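Long-range contact in DUF917 domain-containing protein (PDB 2O3I), which is of unknown function but probably belongs with the S-methyl thiohydantoin desulfurase-like proteins: residues V128-G133 / T225-L230. The protein carries 2 engineered substitutions. Residues are numbered along the deposited sequence; the frame is centred on the assembly and turned at random.
Sequences VVDADG and TLSRAL
Asp130 lays its carboxylate over the first turn of helix 225-237, where it meets the backbone N-H groups of Leu226 and Ser227. With CG anti to the backbone N (chi1 -172°), the group reaches across to the helix. OD1 takes the N-H of Ser227 at 2.9 Å along a fairly straight path (158°), the donor arriving on the syn side but tilted out of the carboxylate plane. Leu226 N is nearer still, 2.8 Å from Asp130 OD1, but its N-H is turned well off the line and the bond is weak. The other oxygen, OD2, uses its syn lone pair for the hydroxyl of Ser227, OG to OD2 2.6 Å. The two bonds to Ser227, one on each oxygen, hold the carboxylate against rotation, with the weak Leu226 bond added.

A second acid lies further along the loop. Thr225 OG1 donates to Asp132 OD1 at 2.6 Å, meeting it on the anti side, tilted 32° out of the carboxylate plane; the same oxygen is hydrogen-bonded to Ser109, while OD2 receives the backbone N-H groups of Ala134 and Gly135. On the apolar side, Val128 CG2 and Leu226 CD1 meet tip to tip at 4.0 Å, with Phe114 and Ala117 of helix 111-124 close by.

Asp130, which follows Val129 of strand 127-129 in the mixed sheet, is also the centre of an inverse gamma turn. The whole is a buried junction of sheet and helix, with an acid hydrogen-bonded to the first turn of a helix distant in sequence, and it joins the N-terminal and C-terminal S-Me-THD-like family regions.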
loop_
_atom_site.group_PDB
_atom_site.type_symbol
_atom_site.label_atom_id
_atom_site.label_comp_id
_atom_site.label_asym_id
_atom_site.label_seq_id
_atom_site.Cartn_x
_atom_site.Cartn_y
_atom_site.Cartn_z
ATOM N N VAL A 128 24.416 -16.795 3.718
ATOM C CA VAL A 128 24.364 -15.341 3.608
ATOM C C VAL A 128 25.560 -14.901 2.770
ATOM O O VAL A 128 26.663 -15.423 2.929
ATOM C CB VAL A 128 24.417 -14.681 5.008
ATOM C CG1 VAL A 128 25.617 -15.201 5.776
ATOM C CG2 VAL A 128 24.481 -13.161 4.875
ATOM N N VAL A 129 25.339 -13.959 1.860
ATOM C CA VAL A 129 26.414 -13.479 1.000
ATOM C C VAL A 129 27.255 -12.424 1.714
ATOM O O VAL A 129 26.715 -11.557 2.390
ATOM C CB VAL A 129 25.831 -12.898 -0.302
ATOM C CG1 VAL A 129 26.945 -12.349 -1.186
ATOM C CG2 VAL A 129 25.047 -13.983 -1.032
ATOM N N ASP A 130 28.578 -12.512 1.578
ATOM C CA ASP A 130 29.480 -11.555 2.219
ATOM C C ASP A 130 29.482 -10.320 1.347
ATOM O O ASP A 130 30.402 -10.100 0.556
ATOM C CB ASP A 130 30.903 -12.138 2.338
ATOM C CG ASP A 130 31.836 -11.261 3.184
ATOM O OD1 ASP A 130 31.372 -10.253 3.757
ATOM O OD2 ASP A 130 33.042 -11.581 3.286
ATOM N N ALA A 131 28.430 -9.518 1.500
ATOM C CA ALA A 131 28.249 -8.306 0.720
ATOM C C ALA A 131 26.936 -7.652 1.098
ATOM O O ALA A 131 26.184 -8.181 1.913
ATOM C CB ALA A 131 28.222 -8.651 -0.768
ATOM N N ASP A 132 26.676 -6.488 0.499
ATOM C CA ASP A 132 25.429 -5.763 0.681
ATOM C C ASP A 132 25.339 -4.663 -0.374
ATOM O O ASP A 132 26.288 -4.434 -1.127
ATOM C CB ASP A 132 25.285 -5.189 2.099
ATOM C CG ASP A 132 26.230 -4.051 2.371
ATOM O OD1 ASP A 132 27.242 -4.289 3.054
ATOM O OD2 ASP A 132 25.959 -2.917 1.904
ATOM N N GLY A 133 24.199 -3.987 -0.424
ATOM C CA GLY A 133 23.970 -2.963 -1.429
ATOM C C GLY A 133 24.705 -1.631 -1.459
ATOM O O GLY A 133 24.497 -0.862 -2.401
ATOM N N THR A 225 31.799 -6.935 2.811
ATOM C CA THR A 225 31.298 -6.003 3.816
ATOM C C THR A 225 30.942 -6.664 5.138
ATOM O O THR A 225 31.049 -6.042 6.197
ATOM C CB THR A 225 30.068 -5.261 3.292
ATOM O OG1 THR A 225 29.036 -6.209 2.977
ATOM C CG2 THR A 225 30.432 -4.463 2.043
ATOM N N LEU A 226 30.517 -7.921 5.091
ATOM C CA LEU A 226 30.174 -8.604 6.324
ATOM C C LEU A 226 31.460 -8.948 7.081
ATOM O O LEU A 226 31.574 -8.664 8.277
ATOM C CB LEU A 226 29.351 -9.867 6.034
ATOM C CG LEU A 226 28.674 -10.522 7.247
ATOM C CD1 LEU A 226 27.503 -11.358 6.781
ATOM C CD2 LEU A 226 29.675 -11.362 8.036
ATOM N N SER A 227 32.432 -9.538 6.390
ATOM C CA SER A 227 33.684 -9.904 7.043
ATOM C C SER A 227 34.473 -8.708 7.603
ATOM O O SER A 227 35.037 -8.787 8.700
ATOM C CB SER A 227 34.556 -10.733 6.093
ATOM O OG SER A 227 34.623 -10.157 4.806
ATOM N N ARG A 228 34.515 -7.598 6.874
ATOM C CA ARG A 228 35.237 -6.444 7.390
ATOM C C ARG A 228 34.496 -5.893 8.619
ATOM O O ARG A 228 35.109 -5.364 9.539
ATOM C CB ARG A 228 35.382 -5.357 6.320
ATOM C CG ARG A 228 34.098 -4.685 5.966
ATOM C CD ARG A 228 34.325 -3.307 5.371
ATOM N NE ARG A 228 33.062 -2.585 5.403
ATOM C CZ ARG A 228 32.744 -1.576 4.606
ATOM N NH1 ARG A 228 33.605 -1.147 3.698
ATOM N NH2 ARG A 228 31.545 -1.020 4.706
ATOM N N ALA A 229 33.175 -6.020 8.635
ATOM C CA ALA A 229 32.403 -5.552 9.782
ATOM C C ALA A 229 32.778 -6.398 10.997
ATOM O O ALA A 229 32.894 -5.881 12.108
ATOM C CB ALA A 229 30.910 -5.670 9.509
ATOM N N LEU A 230 32.965 -7.698 10.773
ATOM C CA LEU A 230 33.332 -8.627 11.835
ATOM C C LEU A 230 34.755 -8.391 12.348
ATOM O O LEU A 230 35.011 -8.460 13.553
ATOM C CB LEU A 230 33.197 -10.073 11.338
ATOM C CG LEU A 230 33.625 -11.175 12.317
ATOM C CD1 LEU A 230 32.721 -11.167 13.557
ATOM C CD2 LEU A 230 33.574 -12.530 11.609
#